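Local coordinates for protein serpin B3 (Homo sapiens, PDB 4ZK3) that belongs to the serpin family of protease inhibitors and probably inhibits its targets by the conformational trapping that family is known for, at residues Lys160-Pro164 with Ala345-Val349; Phe219-Ser223 with Leu272-Arg276. All coordinates share one frame; numbering follows the deposited sequence.

Contact 1: residues Lys160-Pro164 with Ala345-Val349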
loop_
_atom_site.group_PDB
_atom_site.type_symbol
_atom_site.label_atom_id
_atom_site.label_comp_id
_atom_site.label_asym_id
_atom_site.label_seq_id
_atom_site.Cartn_x
_atom_site.Cartn_y
_atom_site.Cartn_z
ATOM N N LYS A 160 -0.050 -14.775 0.630
ATOM C CA LYS A 160 0.453 -16.043 0.115
ATOM C C LYS A 160 0.723 -15.971 -1.335
ATOM O O LYS A 160 0.048 -15.274 -2.048
ATOM C CB LYS A 160 -0.600 -17.112 0.362
ATOM C CG LYS A 160 -0.944 -17.367 1.828
ATOM C CD LYS A 160 -1.743 -18.714 1.909
ATOM C CE LYS A 160 -1.891 -19.209 3.289
ATOM N NZ LYS A 160 -2.482 -18.131 4.109
ATOM N N ASN A 161 1.737 -16.706 -1.797
ATOM C CA ASN A 161 1.979 -16.867 -3.225
ATOM C C ASN A 161 2.224 -15.495 -3.935
ATOM O O ASN A 161 1.762 -15.231 -5.049
ATOM C CB ASN A 161 0.885 -17.733 -3.882
ATOM C CG ASN A 161 1.306 -18.288 -5.253
ATOM O OD1 ASN A 161 0.689 -18.013 -6.276
ATOM N ND2 ASN A 161 2.346 -19.096 -5.264
ATOM N N LEU A 162 2.972 -14.621 -3.283
ATOM C CA LEU A 162 3.170 -13.275 -3.818
ATOM C C LEU A 162 3.592 -13.312 -5.282
ATOM O O LEU A 162 3.063 -12.575 -6.076
ATOM C CB LEU A 162 4.225 -12.518 -2.974
ATOM C CG LEU A 162 4.618 -11.143 -3.577
ATOM C CD1 LEU A 162 3.433 -10.160 -3.635
ATOM C CD2 LEU A 162 5.812 -10.595 -2.812
ATOM N N ILE A 163 4.543 -14.207 -5.596
ATOM C CA ILE A 163 5.116 -14.330 -6.916
ATOM C C ILE A 163 4.585 -15.657 -7.550
ATOM O O ILE A 163 5.022 -16.739 -7.161
ATOM C CB ILE A 163 6.640 -14.364 -6.900
ATOM C CG1 ILE A 163 7.266 -13.122 -6.192
ATOM C CG2 ILE A 163 7.148 -14.395 -8.332
ATOM C CD1 ILE A 163 8.737 -13.323 -5.936
ATOM N N PRO A 164 3.623 -15.550 -8.477
ATOM C CA PRO A 164 3.094 -16.749 -9.114
ATOM C C PRO A 164 4.081 -17.351 -10.129
ATOM O O PRO A 164 5.104 -16.734 -10.460
ATOM C CB PRO A 164 1.808 -16.247 -9.798
ATOM C CG PRO A 164 1.418 -15.020 -9.023
ATOM C CD PRO A 164 2.775 -14.383 -8.797
ATOM N N ALA A 345 0.675 -6.264 3.048
ATOM C CA ALA A 345 0.946 -6.184 1.594
ATOM C C ALA A 345 2.360 -6.522 1.339
ATOM O O ALA A 345 3.208 -6.533 2.276
ATOM C CB ALA A 345 0.604 -4.816 1.032
ATOM N N ALA A 346 2.646 -6.824 0.085
ATOM C CA ALA A 346 4.004 -7.019 -0.258
ATOM C C ALA A 346 4.213 -6.713 -1.722
ATOM O O ALA A 346 3.278 -6.838 -2.526
ATOM C CB ALA A 346 4.471 -8.439 0.096
ATOM N N THR A 347 5.441 -6.322 -2.061
ATOM C CA THR A 347 5.849 -6.019 -3.413
ATOM C C THR A 347 7.126 -6.755 -3.751
ATOM O O THR A 347 8.075 -6.753 -2.975
ATOM C CB THR A 347 6.087 -4.490 -3.543
ATOM O OG1 THR A 347 4.946 -3.756 -3.046
ATOM C CG2 THR A 347 6.415 -4.115 -4.949
ATOM N N ALA A 348 7.140 -7.384 -4.928
ATOM C CA ALA A 348 8.314 -8.076 -5.450
ATOM C C ALA A 348 8.756 -7.440 -6.760
ATOM O O ALA A 348 7.944 -7.202 -7.636
ATOM C CB ALA A 348 7.990 -9.567 -5.678
ATOM N N VAL A 349 10.045 -7.195 -6.893
ATOM C CA VAL A 349 10.645 -6.725 -8.120
ATOM C C VAL A 349 11.660 -7.795 -8.553
ATOM O O VAL A 349 12.567 -8.165 -7.751
ATOM C CB VAL A 349 11.398 -5.410 -7.851
ATOM C CG1 VAL A 349 12.253 -4.964 -9.081
ATOM C CG2 VAL A 349 10.397 -4.321 -7.367
#
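Leu162 and Ile163 sit on a loop that passes over strand 345-349 without pairing with it. The CA atoms of Leu162 and Ala346 are 7.2 Å apart, as are those of Ile163 and Ala348, and no hydrogen bond crosses between the segments. A positive phi of 59° at Asn161 turns the loop just before Leu162, whose CB faces the strand. With CG anti to the backbone N (chi1 173°), its two methyls divide the work. CD2 descends between two alanines of the strand, 3.9 Å from Ala346 CB and 3.7 Å from Ala348 CB, while CD1 lies over the backbone, 3.5 Å from Ala346 O. Ile163 reaches the strand with its longer branch: CG1 is 3.7 Å from Ala348 CB and CD1 is 3.8 Å from the same methyl. Ala348 is therefore met by both loop residues. The small alanine methyls let the apolar branches come close to the strand, and the contact is wholly buried. The backbone of Ile163 is held from outside by Asn148 and Arg144 of helix 140-153. On the strand's other face, Thr347 and Val349 pack on helix 31-42, with Thr347 OG1 hydrogen-bonded to Ser33 and His330. Backbone bonds to both strand 174-185 and strand 325-336, each antiparallel to it, place 340-351 in the middle of serpin sheet A. That is the position of an inserted reactive-centre loop, characteristic of a relaxed serpin, here lying beneath the connection that follows helix 140-153.

Contact 2: residues Phe219-Ser223 with Leu272-Arg276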
loop_
_atom_site.group_PDB
_atom_site.type_symbol
_atom_site.label_atom_id
_atom_site.label_comp_id
_atom_site.label_asym_id
_atom_site.label_seq_id
_atom_site.Cartn_x
_atom_site.Cartn_y
_atom_site.Cartn_z
ATOM N N PHE A 219 -16.313 11.240 17.053
ATOM C CA PHE A 219 -15.178 11.002 16.175
ATOM C C PHE A 219 -14.894 12.334 15.532
ATOM O O PHE A 219 -15.821 13.121 15.407
ATOM C CB PHE A 219 -15.605 10.083 15.032
ATOM C CG PHE A 219 -15.791 8.642 15.396
ATOM C CD1 PHE A 219 -14.726 7.864 15.832
ATOM C CD2 PHE A 219 -17.032 8.029 15.203
ATOM C CE1 PHE A 219 -14.921 6.522 16.110
ATOM C CE2 PHE A 219 -17.220 6.697 15.468
ATOM C CZ PHE A 219 -16.170 5.938 15.917
ATOM N N HIS A 220 -13.675 12.563 15.056
ATOM C CA HIS A 220 -13.428 13.680 14.131
ATOM C C HIS A 220 -14.151 13.417 12.810
ATOM O O HIS A 220 -14.025 12.350 12.174
ATOM C CB HIS A 220 -11.921 13.929 13.865
ATOM C CG HIS A 220 -11.178 14.408 15.069
ATOM N ND1 HIS A 220 -10.231 13.645 15.716
ATOM C CD2 HIS A 220 -11.277 15.559 15.775
ATOM C CE1 HIS A 220 -9.786 14.299 16.776
ATOM N NE2 HIS A 220 -10.408 15.461 16.836
ATOM N N PHE A 221 -14.906 14.429 12.405
ATOM C CA PHE A 221 -15.845 14.356 11.342
ATOM C C PHE A 221 -15.796 15.636 10.473
ATOM O O PHE A 221 -15.444 16.717 10.936
ATOM C CB PHE A 221 -17.254 14.118 11.930
ATOM C CG PHE A 221 -18.348 14.215 10.911
ATOM C CD1 PHE A 221 -18.866 15.461 10.535
ATOM C CD2 PHE A 221 -18.848 13.076 10.298
ATOM C CE1 PHE A 221 -19.833 15.577 9.558
ATOM C CE2 PHE A 221 -19.817 13.184 9.318
ATOM C CZ PHE A 221 -20.324 14.443 8.948
ATOM N N ALA A 222 -16.150 15.492 9.212
ATOM C CA ALA A 222 -16.317 16.624 8.340
ATOM C C ALA A 222 -17.287 16.292 7.224
ATOM O O ALA A 222 -17.302 15.171 6.674
ATOM C CB ALA A 222 -14.998 17.067 7.772
ATOM N N SER A 223 -18.122 17.269 6.907
ATOM C CA SER A 223 -18.968 17.200 5.758
ATOM C C SER A 223 -18.326 17.960 4.626
ATOM O O SER A 223 -18.041 19.123 4.774
ATOM C CB SER A 223 -20.309 17.839 6.054
ATOM O OG SER A 223 -20.890 18.141 4.795
ATOM N N LEU A 272 -6.965 16.765 10.789
ATOM C CA LEU A 272 -7.552 17.175 12.077
ATOM C C LEU A 272 -7.957 18.651 12.101
ATOM O O LEU A 272 -9.082 18.995 12.433
ATOM C CB LEU A 272 -6.536 16.899 13.208
ATOM C CG LEU A 272 -6.721 15.591 13.985
ATOM C CD1 LEU A 272 -7.382 14.512 13.147
ATOM C CD2 LEU A 272 -5.408 15.101 14.609
ATOM N N GLN A 273 -7.023 19.512 11.739
ATOM C CA GLN A 273 -7.283 20.915 11.537
ATOM C C GLN A 273 -8.675 21.202 10.940
ATOM O O GLN A 273 -9.341 22.140 11.343
ATOM C CB GLN A 273 -6.160 21.422 10.626
ATOM C CG GLN A 273 -6.264 22.827 10.077
ATOM C CD GLN A 273 -6.351 23.849 11.170
ATOM O OE1 GLN A 273 -7.302 24.623 11.206
ATOM N NE2 GLN A 273 -5.357 23.875 12.058
ATOM N N ASN A 274 -9.131 20.398 9.983
ATOM C CA ASN A 274 -10.389 20.686 9.264
ATOM C C ASN A 274 -11.515 19.701 9.484
ATOM O O ASN A 274 -12.432 19.604 8.683
ATOM C CB ASN A 274 -10.111 20.740 7.770
ATOM C CG ASN A 274 -9.078 21.771 7.437
ATOM O OD1 ASN A 274 -8.894 22.717 8.207
ATOM N ND2 ASN A 274 -8.408 21.619 6.283
ATOM N N MET A 275 -11.438 18.997 10.577
ATOM C CA MET A 275 -12.515 18.167 11.043
ATOM C C MET A 275 -12.858 18.560 12.491
ATOM O O MET A 275 -12.126 19.303 13.142
ATOM C CB MET A 275 -12.058 16.721 10.967
ATOM C CG MET A 275 -11.449 16.323 9.636
ATOM S SD MET A 275 -10.986 14.568 9.547
ATOM C CE MET A 275 -10.048 14.322 11.026
ATOM N N ARG A 276 -13.975 18.041 12.996
ATOM C CA ARG A 276 -14.471 18.433 14.297
ATOM C C ARG A 276 -14.972 17.205 15.021
ATOM O O ARG A 276 -15.606 16.348 14.413
ATOM C CB ARG A 276 -15.652 19.438 14.136
ATOM C CG ARG A 276 -15.386 20.604 13.185
ATOM C CD ARG A 276 -14.422 21.535 13.889
ATOM N NE ARG A 276 -13.977 22.694 13.131
ATOM C CZ ARG A 276 -12.781 22.862 12.581
ATOM N NH1 ARG A 276 -11.863 21.899 12.596
ATOM N NH2 ARG A 276 -12.511 24.008 11.958
#
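One face of the His220 imidazole carries Leu272, whose CG stands 4.3 Å above the ring plane toward its rim and whose CD1 is 3.9 Å from ND1 of His220. Met275 CE and the carbonyl carbon of Arg276 approach the same ring obliquely. The guanidinium of Arg276 has the Gln273 carbonyl at its edge, in plane: NH1 donates to Gln273 O almost straight (174°), and also to Met275 O at 2.7 Å, so the side chain curls back over its own turn. Met275 crosses the His220 side chain at about a right angle; a bend at chi3 (-50°) brings its CE to 3.4 Å from His220 CB, and its CG lies by Ala222 CB. The backbones join at Phe221 and Arg276, an antiparallel hydrogen-bonded pair whose own side chains lie on the same face, with Phe221 N bonded to Arg276 O and Arg276 N to Phe221 O, both 2.9 Å. On the other edge of 219-223, His220 and Ala222 make backbone bonds to Glu233 and Val231 of strand 229-235. Glu233 also holds His220 ND1 and would tend to favour a protonated imidazole. The turn after helix 263-269, helix H of the serpin fold, thus enters strand 276-294 on backbone bonds, with Leu272 on one imidazole face, Met275 packed on His220 CB and one arginine nitrogen satisfying two carbonyls.

Overall arrangement
From the N terminus the chain passes helix 140-153 and reaches 160-164, the first half of contact 1, then runs through strands 174-185 and 196-201 to the long strand 206-224, where 219-223 opens contact 2. Strands 229-235 and 241-248 and helices 254-260 and 263-269 follow before 272-276 closes that inner loop of 48 residues. Strands 276-294 and 325-336 then lead to 345-349, which closes the outer loop of 180 residues. Contact 2 is thus nested within contact 1. Their centres lie about 36 Å apart on opposite sides of the chain's centre: contact 1 ties a loop to sheet A, contact 2 the start of strand 276-294 to strand 206-224.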